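Local coordinates for protein mevalonate diphosphate decarboxylase (Legionella pneumophila, PDB 3LTO) that probably catalyses the ATP-dependent decarboxylation of mevalonate diphosphate to isopentenyl diphosphate, a step in isoprenoid lipid synthesis, at residues Leu13-Gly18 against Trp236-Asp241; Lys200-Tyr205 against Phe246-Lys251; Asp241-Phe246 against Val280-Gly285. All coordinates share one frame; numbering follows the deposited sequence.

Overall arrangement
All three interactions use helix 228-247, which meets three partners along its second half. Interaction 1 sets it against the loop after strand 2-12, and interaction 3 against the chain leaving strand 279-281. Interaction 2 joins its C-terminal end and the following loop to the loop between helices 192-198 and 208-224. The centres of interactions 1 and 3 are only 6 Å apart, and a salt bridge from Lys15 to Asp283 connects them. Interaction 2 is centred 12 Å from interaction 3 and 15 Å from interaction 1. Interactions 1 and 3 follow in series along the chain, whereas interaction 2 crosses both. The helix thus ties the C-terminal family region to a sulfate-binding loop of the N-terminal one.

Interaction 1 of 3, residues Leu13-Gly18 against Trp236-Asp241. With SO4 (sulfate ion), chain C; SO4 (sulfate ion), chain D.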
loop_
_atom_site.group_PDB
_atom_site.type_symbol
_atom_site.label_atom_id
_atom_site.label_comp_id
_atom_site.label_asym_id
_atom_site.label_seq_id
_atom_site.Cartn_x
_atom_site.Cartn_y
_atom_site.Cartn_z
ATOM N N LEU A 13 -18.126 -7.110 -3.905
ATOM C CA LEU A 13 -18.735 -8.168 -3.098
ATOM C C LEU A 13 -18.447 -7.807 -1.627
ATOM O O LEU A 13 -19.281 -8.034 -0.742
ATOM C CB LEU A 13 -18.133 -9.532 -3.464
ATOM C CG LEU A 13 -18.765 -10.265 -4.659
ATOM C CD1 LEU A 13 -18.937 -9.313 -5.818
ATOM C CD2 LEU A 13 -17.911 -11.453 -5.067
ATOM N N ILE A 14 -17.254 -7.254 -1.386
ATOM C CA ILE A 14 -16.840 -6.772 -0.061
ATOM C C ILE A 14 -16.714 -5.258 -0.307
ATOM O O ILE A 14 -15.985 -4.829 -1.205
ATOM C CB ILE A 14 -15.476 -7.354 0.372
ATOM C CG1 ILE A 14 -15.561 -8.884 0.459
ATOM C CG2 ILE A 14 -15.074 -6.776 1.728
ATOM C CD1 ILE A 14 -16.505 -9.398 1.544
ATOM N N LYS A 15 -17.418 -4.455 0.484
ATOM C CA LYS A 15 -17.445 -3.005 0.271
ATOM C C LYS A 15 -16.343 -2.132 0.861
ATOM O O LYS A 15 -15.973 -2.272 2.019
ATOM C CB LYS A 15 -18.781 -2.432 0.771
ATOM C CG LYS A 15 -20.032 -3.242 0.438
ATOM C CD LYS A 15 -20.302 -3.289 -1.048
ATOM C CE LYS A 15 -21.620 -3.995 -1.337
ATOM N NZ LYS A 15 -21.887 -4.106 -2.804
ATOM N N TYR A 16 -15.849 -1.206 0.047
ATOM C CA TYR A 16 -14.854 -0.233 0.470
ATOM C C TYR A 16 -15.668 0.815 1.223
ATOM O O TYR A 16 -15.354 1.175 2.349
ATOM C CB TYR A 16 -14.177 0.392 -0.751
ATOM C CG TYR A 16 -13.596 1.768 -0.502
ATOM C CD1 TYR A 16 -12.748 2.015 0.582
ATOM C CD2 TYR A 16 -13.893 2.826 -1.359
ATOM C CE1 TYR A 16 -12.216 3.284 0.800
ATOM C CE2 TYR A 16 -13.369 4.088 -1.155
ATOM C CZ TYR A 16 -12.534 4.317 -0.074
ATOM O OH TYR A 16 -12.056 5.588 0.132
HETATM N N MSE A 17 -16.718 1.296 0.569
HETATM C CA MSE A 17 -17.651 2.263 1.145
HETATM C C MSE A 17 -17.101 3.654 1.457
HETATM O O MSE A 17 -17.718 4.420 2.196
HETATM C CB MSE A 17 -18.276 1.677 2.415
HETATM C CG MSE A 17 -19.637 2.244 2.743
HETATM SE SE MSE A 17 -20.292 1.608 4.453
HETATM C CE MSE A 17 -19.845 -0.238 4.232
ATOM N N GLY A 18 -15.948 3.985 0.897
ATOM C CA GLY A 18 -15.380 5.292 1.147
ATOM C C GLY A 18 -14.876 5.464 2.566
ATOM O O GLY A 18 -14.580 6.577 2.994
ATOM N N TRP A 236 -24.475 -11.600 0.975
ATOM C CA TRP A 236 -25.786 -11.187 1.461
ATOM C C TRP A 236 -25.585 -10.421 2.768
ATOM O O TRP A 236 -26.072 -9.300 2.939
ATOM C CB TRP A 236 -26.648 -12.434 1.689
ATOM C CG TRP A 236 -28.098 -12.198 2.036
ATOM C CD1 TRP A 236 -28.646 -12.139 3.287
ATOM C CD2 TRP A 236 -29.192 -12.078 1.113
ATOM N NE1 TRP A 236 -30.010 -11.997 3.201
ATOM C CE2 TRP A 236 -30.371 -11.956 1.878
ATOM C CE3 TRP A 236 -29.285 -12.060 -0.287
ATOM C CZ2 TRP A 236 -31.635 -11.821 1.292
ATOM C CZ3 TRP A 236 -30.542 -11.927 -0.872
ATOM C CH2 TRP A 236 -31.702 -11.810 -0.081
ATOM N N HIS A 237 -24.850 -11.041 3.685
ATOM C CA HIS A 237 -24.565 -10.439 4.979
ATOM C C HIS A 237 -23.820 -9.122 4.803
ATOM O O HIS A 237 -24.113 -8.139 5.482
ATOM C CB HIS A 237 -23.739 -11.411 5.831
ATOM C CG HIS A 237 -24.487 -12.647 6.229
ATOM N ND1 HIS A 237 -23.856 -13.800 6.642
ATOM C CD2 HIS A 237 -25.815 -12.905 6.283
ATOM C CE1 HIS A 237 -24.763 -14.718 6.929
ATOM N NE2 HIS A 237 -25.960 -14.199 6.721
ATOM N N GLU A 238 -22.871 -9.105 3.873
ATOM C CA GLU A 238 -22.081 -7.912 3.605
ATOM C C GLU A 238 -22.900 -6.682 3.171
ATOM O O GLU A 238 -22.787 -5.621 3.790
ATOM C CB GLU A 238 -21.002 -8.237 2.564
ATOM C CG GLU A 238 -20.218 -7.034 2.038
ATOM C CD GLU A 238 -19.176 -6.497 3.015
ATOM O OE1 GLU A 238 -19.106 -6.974 4.167
ATOM O OE2 GLU A 238 -18.420 -5.587 2.615
ATOM N N PHE A 239 -23.735 -6.802 2.138
ATOM C CA PHE A 239 -24.492 -5.627 1.708
ATOM C C PHE A 239 -25.582 -5.217 2.696
ATOM O O PHE A 239 -25.889 -4.033 2.837
ATOM C CB PHE A 239 -25.057 -5.813 0.282
ATOM C CG PHE A 239 -26.358 -6.574 0.204
ATOM C CD1 PHE A 239 -27.578 -5.933 0.391
ATOM C CD2 PHE A 239 -26.359 -7.928 -0.115
ATOM C CE1 PHE A 239 -28.783 -6.624 0.259
ATOM C CE2 PHE A 239 -27.555 -8.632 -0.248
ATOM C CZ PHE A 239 -28.773 -7.977 -0.061
ATOM N N LEU A 240 -26.152 -6.181 3.404
ATOM C CA LEU A 240 -27.177 -5.852 4.387
ATOM C C LEU A 240 -26.535 -5.087 5.547
ATOM O O LEU A 240 -27.152 -4.200 6.142
ATOM C CB LEU A 240 -27.880 -7.119 4.885
ATOM C CG LEU A 240 -28.830 -7.754 3.859
ATOM C CD1 LEU A 240 -29.475 -9.015 4.428
ATOM C CD2 LEU A 240 -29.900 -6.743 3.482
ATOM N N ASP A 241 -25.283 -5.414 5.841
ATOM C CA ASP A 241 -24.532 -4.745 6.903
ATOM C C ASP A 241 -24.476 -3.267 6.555
ATOM O O ASP A 241 -24.902 -2.405 7.327
ATOM C CB ASP A 241 -23.109 -5.302 6.960
ATOM C CG ASP A 241 -22.282 -4.702 8.089
ATOM O OD1 ASP A 241 -22.710 -3.709 8.712
ATOM O OD2 ASP A 241 -21.188 -5.228 8.352
HETATM S S SO4 C . -17.592 0.111 -3.015
HETATM O O1 SO4 C . -16.759 -0.998 -2.520
HETATM O O2 SO4 C . -16.995 0.615 -4.255
HETATM O O3 SO4 C . -18.949 -0.393 -3.269
HETATM O O4 SO4 C . -17.662 1.206 -2.040
HETATM S S SO4 D . -13.460 8.162 -2.006
HETATM O O1 SO4 D . -12.192 7.500 -1.673
HETATM O O2 SO4 D . -13.588 8.307 -3.464
HETATM O O3 SO4 D . -14.580 7.352 -1.499
HETATM O O4 SO4 D . -13.500 9.493 -1.374
#
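Glu238 reaches from helix 228-247 to the backbone of Lys15, whose N donates to Glu238 OE2 over 2.6 Å in a nearly straight bond (166° at the hydrogen). The lone pair used is the anti one, on the side away from the other carboxylate oxygen. Glu238 CG stands anti to the backbone N (chi1 172°), which carries the side chain out toward the loop, and a bend at chi2 then turns the carboxylate onto the backbone. Packing is tight here: Glu238 CG lies 3.1 Å from Leu13 O, and OE2 is 3.6 Å from Lys15 CG. Ile14 crosses the glutamate at about a right angle, with CG2 3.7 Å from OE2. Further bonds from Arg208 to OE2 and from Asn215 to OE1 satisfy this buried carboxylate and probably help keep it ionised. The Lys15 ammonium does not meet it but goes to Ala12 O, Met282 O and the carboxylate of Asp283. Lys15 CE passes Phe239 CB at a looser 4.2 Å.

Past Lys15 the loop leaves residues 236-241, though Met17 still packs on Met242 and Leu245, and turns to two sulfate ions. Tyr16 N and Met17 N bind one of them, Tyr16 N giving O1 a 2.7 Å bond that is practically linear (176°). Tyr16 OH donates to O1 of the other, 2.6 Å away at the edge of the ring and in its plane. Arg144 and Arg152 also bind these sulfates, so the loop probably lines an anion-binding pocket, although the ions likely come from the crystallisation liquor.

A classic beta bulge, Leu13 and Ile14 facing Leu32, opens the segment after strand 2-12. Both side chains pack on Leu219 of helix 208-224, while Phe239 of helix 228-247 leans on Thr281 of strand 279-281.

Interaction 2 of 3, residues Lys200-Tyr205 against Phe246-Lys251; sequences KTSPFY and FKTCEK
Thr248 and Thr201 together account for nearly half of the surface buried here, with Ser202 between them making the polar link. Ser202 OG donates to Thr248 OG1 across 2.7 Å. The threonine hydroxyl passes the chain of bonds on to Gln244 O, one turn back in the helix, while Ser202 OG accepts from Phe204 N (3.2 Å, 160° at the hydrogen). Both hydroxyls therefore have a partner on each side, which should fix their rotation. Thr248 OG1 sits between its own backbone N and carbonyl carbon (chi1 56°), a setting that lets it face the serine and the helix carbonyl together.

The backbone of Thr248 is engaged as well. Its O receives a CA-H...O contact from Ser202 CA at 3.5 Å, and Pro203 CD comes alongside the same oxygen at 3.3 Å. The Phe204 ring crosses Thr248 at about a right angle, with Thr248 OG1 3.9 Å from Phe204 CD2 and Thr248 CG2 near CE2.

Thr201 meets the other segment through carbon. Its methyl, CG2, lies beside the backbone N and CB of Glu250, although the modelled approach of Thr201 CG2 to Glu250 CB, 3.2 Å, is doubtfully short. Because CG2 lies anti to the Thr201 backbone N, it is the methyl rather than the hydroxyl that points into this corner. Cys249 brings its CB to 4.1 Å from Thr201 CB.

Phe204 also rests on Gln244 and Leu245, so the loop is laid along the last turns of helix 228-247. The bond from Phe204 N to Ser202 OG makes Ser202-Phe204 an ST turn, within the loop that joins helices 192-198 and 208-224.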
loop_
_atom_site.group_PDB
_atom_site.type_symbol
_atom_site.label_atom_id
_atom_site.label_comp_id
_atom_site.label_asym_id
_atom_site.label_seq_id
_atom_site.Cartn_x
_atom_site.Cartn_y
_atom_site.Cartn_z
ATOM N N LYS A 200 -21.314 7.605 9.354
ATOM C CA LYS A 200 -20.374 7.768 10.461
ATOM C C LYS A 200 -21.106 7.815 11.803
ATOM O O LYS A 200 -20.534 7.476 12.842
ATOM C CB LYS A 200 -19.543 9.048 10.288
ATOM C CG LYS A 200 -18.277 8.880 9.457
ATOM C CD LYS A 200 -18.424 9.403 8.035
ATOM C CE LYS A 200 -17.099 9.289 7.269
ATOM N NZ LYS A 200 -17.157 9.786 5.853
ATOM N N THR A 201 -22.373 8.222 11.772
ATOM C CA THR A 201 -23.182 8.320 12.980
ATOM C C THR A 201 -23.810 6.998 13.429
ATOM O O THR A 201 -24.361 6.902 14.528
ATOM C CB THR A 201 -24.294 9.367 12.809
ATOM O OG1 THR A 201 -23.700 10.657 12.619
ATOM C CG2 THR A 201 -25.171 9.421 14.049
ATOM N N SER A 202 -23.744 5.977 12.587
ATOM C CA SER A 202 -24.301 4.693 12.978
ATOM C C SER A 202 -23.435 4.096 14.079
ATOM O O SER A 202 -22.211 4.243 14.062
ATOM C CB SER A 202 -24.333 3.731 11.797
ATOM O OG SER A 202 -24.705 2.441 12.243
ATOM N N PRO A 203 -24.056 3.411 15.047
ATOM C CA PRO A 203 -23.309 2.799 16.150
ATOM C C PRO A 203 -22.474 1.624 15.674
ATOM O O PRO A 203 -21.556 1.188 16.356
ATOM C CB PRO A 203 -24.409 2.340 17.111
ATOM C CG PRO A 203 -25.568 3.196 16.768
ATOM C CD PRO A 203 -25.503 3.284 15.270
ATOM N N PHE A 204 -22.802 1.109 14.495
ATOM C CA PHE A 204 -22.091 -0.039 13.943
ATOM C C PHE A 204 -20.981 0.355 12.976
ATOM O O PHE A 204 -20.238 -0.501 12.495
ATOM C CB PHE A 204 -23.080 -0.966 13.234
ATOM C CG PHE A 204 -24.278 -1.335 14.072
ATOM C CD1 PHE A 204 -24.120 -1.876 15.343
ATOM C CD2 PHE A 204 -25.570 -1.149 13.583
ATOM C CE1 PHE A 204 -25.235 -2.227 16.118
ATOM C CE2 PHE A 204 -26.687 -1.498 14.351
ATOM C CZ PHE A 204 -26.518 -2.037 15.619
ATOM N N TYR A 205 -20.868 1.646 12.694
ATOM C CA TYR A 205 -19.850 2.129 11.769
ATOM C C TYR A 205 -18.436 1.851 12.270
ATOM O O TYR A 205 -17.590 1.346 11.537
ATOM C CB TYR A 205 -20.040 3.626 11.531
ATOM C CG TYR A 205 -18.944 4.271 10.717
ATOM C CD1 TYR A 205 -17.793 4.761 11.331
ATOM C CD2 TYR A 205 -19.055 4.389 9.331
ATOM C CE1 TYR A 205 -16.784 5.354 10.591
ATOM C CE2 TYR A 205 -18.047 4.980 8.580
ATOM C CZ TYR A 205 -16.915 5.461 9.216
ATOM O OH TYR A 205 -15.909 6.052 8.487
ATOM N N PHE A 246 -27.059 2.794 6.976
ATOM C CA PHE A 246 -27.856 3.933 6.540
ATOM C C PHE A 246 -29.065 4.172 7.457
ATOM O O PHE A 246 -29.339 5.304 7.856
ATOM C CB PHE A 246 -28.355 3.736 5.096
ATOM C CG PHE A 246 -27.281 3.335 4.110
ATOM C CD1 PHE A 246 -26.035 3.939 4.123
ATOM C CD2 PHE A 246 -27.543 2.368 3.136
ATOM C CE1 PHE A 246 -25.055 3.591 3.181
ATOM C CE2 PHE A 246 -26.578 2.011 2.192
ATOM C CZ PHE A 246 -25.325 2.627 2.214
ATOM N N LYS A 247 -29.780 3.110 7.808
ATOM C CA LYS A 247 -30.966 3.274 8.645
ATOM C C LYS A 247 -30.730 3.365 10.147
ATOM O O LYS A 247 -31.684 3.528 10.914
ATOM C CB LYS A 247 -31.982 2.163 8.354
ATOM C CG LYS A 247 -31.596 0.789 8.861
ATOM C CD LYS A 247 -32.705 -0.224 8.589
ATOM C CE LYS A 247 -32.422 -1.565 9.251
ATOM N NZ LYS A 247 -33.406 -2.596 8.837
ATOM N N THR A 248 -29.480 3.259 10.586
ATOM C CA THR A 248 -29.201 3.372 12.017
ATOM C C THR A 248 -28.336 4.594 12.332
ATOM O O THR A 248 -27.789 4.704 13.424
ATOM C CB THR A 248 -28.505 2.112 12.581
ATOM O OG1 THR A 248 -27.314 1.855 11.841
ATOM C CG2 THR A 248 -29.419 0.900 12.486
ATOM N N CYS A 249 -28.204 5.511 11.377
ATOM C CA CYS A 249 -27.413 6.715 11.624
ATOM C C CYS A 249 -28.295 7.741 12.338
ATOM O O CYS A 249 -29.436 7.442 12.700
ATOM C CB CYS A 249 -26.862 7.299 10.316
ATOM S SG CYS A 249 -28.087 7.926 9.136
ATOM N N GLU A 250 -27.758 8.940 12.537
ATOM C CA GLU A 250 -28.472 10.021 13.215
ATOM C C GLU A 250 -29.855 10.259 12.607
ATOM O O GLU A 250 -30.860 10.310 13.321
ATOM C CB GLU A 250 -27.632 11.295 13.145
ATOM C CG GLU A 250 -28.116 12.435 14.011
ATOM C CD GLU A 250 -27.011 13.445 14.268
ATOM O OE1 GLU A 250 -26.006 13.063 14.911
ATOM O OE2 GLU A 250 -27.145 14.605 13.823
ATOM N N LYS A 251 -29.900 10.410 11.287
ATOM C CA LYS A 251 -31.157 10.619 10.583
ATOM C C LYS A 251 -31.350 9.460 9.606
ATOM O O LYS A 251 -30.963 9.535 8.441
ATOM C CB LYS A 251 -31.134 11.957 9.844
ATOM C CG LYS A 251 -31.188 13.180 10.766
ATOM C CD LYS A 251 -32.583 13.370 11.367
ATOM C CE LYS A 251 -32.669 14.619 12.244
ATOM N NZ LYS A 251 -31.808 14.526 13.465
#

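Interaction 3 of 3, residues Asp241-Phe246 against Val280-Gly285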
loop_
_atom_site.group_PDB
_atom_site.type_symbol
_atom_site.label_atom_id
_atom_site.label_comp_id
_atom_site.label_asym_id
_atom_site.label_seq_id
_atom_site.Cartn_x
_atom_site.Cartn_y
_atom_site.Cartn_z
ATOM N N ASP A 241 -25.283 -5.414 5.841
ATOM C CA ASP A 241 -24.532 -4.745 6.903
ATOM C C ASP A 241 -24.476 -3.267 6.555
ATOM O O ASP A 241 -24.902 -2.405 7.327
ATOM C CB ASP A 241 -23.109 -5.302 6.960
ATOM C CG ASP A 241 -22.282 -4.702 8.089
ATOM O OD1 ASP A 241 -22.710 -3.709 8.712
ATOM O OD2 ASP A 241 -21.188 -5.228 8.352
HETATM N N MSE A 242 -23.953 -2.985 5.367
HETATM C CA MSE A 242 -23.837 -1.610 4.918
HETATM C C MSE A 242 -25.171 -0.887 4.965
HETATM O O MSE A 242 -25.260 0.199 5.524
HETATM C CB MSE A 242 -23.274 -1.543 3.495
HETATM C CG MSE A 242 -23.205 -0.129 2.936
HETATM SE SE MSE A 242 -22.191 0.033 1.298
HETATM C CE MSE A 242 -23.502 -0.567 0.056
ATOM N N HIS A 243 -26.211 -1.479 4.383
ATOM C CA HIS A 243 -27.508 -0.820 4.384
ATOM C C HIS A 243 -28.066 -0.589 5.777
ATOM O O HIS A 243 -28.768 0.381 5.992
ATOM C CB HIS A 243 -28.499 -1.580 3.490
ATOM C CG HIS A 243 -28.292 -1.306 2.031
ATOM N ND1 HIS A 243 -29.067 -0.412 1.325
ATOM C CD2 HIS A 243 -27.332 -1.728 1.175
ATOM C CE1 HIS A 243 -28.593 -0.293 0.098
ATOM N NE2 HIS A 243 -27.538 -1.080 -0.018
ATOM N N GLN A 244 -27.742 -1.459 6.725
ATOM C CA GLN A 244 -28.216 -1.250 8.087
ATOM C C GLN A 244 -27.579 0.038 8.612
ATOM O O GLN A 244 -28.164 0.739 9.437
ATOM C CB GLN A 244 -27.833 -2.423 8.997
ATOM C CG GLN A 244 -28.101 -2.141 10.471
ATOM C CD GLN A 244 -28.024 -3.380 11.349
ATOM O OE1 GLN A 244 -29.029 -3.803 11.932
ATOM N NE2 GLN A 244 -26.831 -3.970 11.448
ATOM N N LEU A 245 -26.377 0.344 8.128
ATOM C CA LEU A 245 -25.673 1.557 8.541
ATOM C C LEU A 245 -26.491 2.792 8.176
ATOM O O LEU A 245 -26.612 3.720 8.967
ATOM C CB LEU A 245 -24.302 1.633 7.865
ATOM C CG LEU A 245 -23.021 1.328 8.651
ATOM C CD1 LEU A 245 -23.193 0.139 9.573
ATOM C CD2 LEU A 245 -21.895 1.090 7.645
ATOM N N PHE A 246 -27.059 2.794 6.976
ATOM C CA PHE A 246 -27.856 3.933 6.540
ATOM C C PHE A 246 -29.065 4.172 7.457
ATOM O O PHE A 246 -29.339 5.304 7.856
ATOM C CB PHE A 246 -28.355 3.736 5.096
ATOM C CG PHE A 246 -27.281 3.335 4.110
ATOM C CD1 PHE A 246 -26.035 3.939 4.123
ATOM C CD2 PHE A 246 -27.543 2.368 3.136
ATOM C CE1 PHE A 246 -25.055 3.591 3.181
ATOM C CE2 PHE A 246 -26.578 2.011 2.192
ATOM C CZ PHE A 246 -25.325 2.627 2.214
ATOM N N VAL A 280 -25.974 -12.140 -4.633
ATOM C CA VAL A 280 -26.667 -10.862 -4.599
ATOM C C VAL A 280 -25.945 -9.781 -3.808
ATOM O O VAL A 280 -25.375 -10.050 -2.753
ATOM C CB VAL A 280 -28.087 -11.047 -3.994
ATOM C CG1 VAL A 280 -28.872 -9.743 -4.062
ATOM C CG2 VAL A 280 -28.816 -12.162 -4.735
ATOM N N THR A 281 -25.972 -8.559 -4.335
ATOM C CA THR A 281 -25.353 -7.420 -3.672
ATOM C C THR A 281 -26.098 -6.158 -4.024
ATOM O O THR A 281 -26.865 -6.121 -4.987
ATOM C CB THR A 281 -23.912 -7.154 -4.114
ATOM O OG1 THR A 281 -23.330 -8.345 -4.642
ATOM C CG2 THR A 281 -23.107 -6.687 -2.945
HETATM N N MSE A 282 -25.823 -5.125 -3.235
HETATM C CA MSE A 282 -26.393 -3.807 -3.399
HETATM C C MSE A 282 -25.348 -2.774 -2.998
HETATM O O MSE A 282 -24.553 -3.010 -2.091
HETATM C CB MSE A 282 -27.592 -3.606 -2.484
HETATM C CG MSE A 282 -28.767 -4.525 -2.701
HETATM SE SE MSE A 282 -30.258 -3.906 -1.622
HETATM C CE MSE A 282 -30.958 -2.554 -2.828
ATOM N N ASP A 283 -25.356 -1.630 -3.674
ATOM C CA ASP A 283 -24.448 -0.539 -3.335
ATOM C C ASP A 283 -25.289 0.508 -2.615
ATOM O O ASP A 283 -26.412 0.221 -2.208
ATOM C CB ASP A 283 -23.828 0.058 -4.596
ATOM C CG ASP A 283 -22.843 -0.882 -5.249
ATOM O OD1 ASP A 283 -22.047 -1.509 -4.507
ATOM O OD2 ASP A 283 -22.859 -0.986 -6.497
ATOM N N ALA A 284 -24.755 1.710 -2.447
ATOM C CA ALA A 284 -25.517 2.767 -1.793
ATOM C C ALA A 284 -26.519 3.249 -2.831
ATOM O O ALA A 284 -26.389 4.351 -3.371
ATOM C CB ALA A 284 -24.589 3.918 -1.357
ATOM N N GLY A 285 -27.506 2.403 -3.118
ATOM C CA GLY A 285 -28.513 2.739 -4.105
ATOM C C GLY A 285 -29.664 1.756 -4.032
ATOM O O GLY A 285 -29.568 0.774 -3.305
#
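Asp283 O takes two hydrogen bonds, both weak: one across the contact from His243 NE2 (2.8 Å, bent to 129° at the hydrogen) and one from Gly285 N two residues on. The second closes an inverse gamma turn centred on Ala284, and this tight turn presents the carbonyl to the edge of the imidazole, near its plane. Gly285 O lies at the same edge, 3.7 Å from His243 CE1.

The imidazole is held flat between two groups on opposite faces. Met282 SE, a selenomethionine selenium, stands 4.4 Å from the ring centroid and 18° off its normal, the geometry of a Met-aromatic contact. Phe246, one turn along the helix, places CE2 3.5 Å above the centre of the other face, so that the two rings meet edge-to-face. With CG anti to the carbonyl carbon (chi1 -78°), His243 extends from the helix toward the chain that follows strand 279-281, and its NE2 also touches Met282 CB at 3.5 Å.

To one flank of the histidine, selenomethionine Met242 runs out from the helix and bends at chi3, bringing its CE methyl against the backbone 3.4 Å from Met282 O. Beyond His243, Phe246 CZ packs on Ala284 CB at 3.9 Å, an apolar touch that completes the contact along the turn.

Helix 228-247 thus lies against the chain where it leaves strand 279-281, within this chain an outermost strand of the four-stranded antiparallel sheet. Met282 continues onto Val288 of the neighbouring strand 288-292, and Phe246 and Ala284 reach Ala195 and Ser192 of helix 192-198.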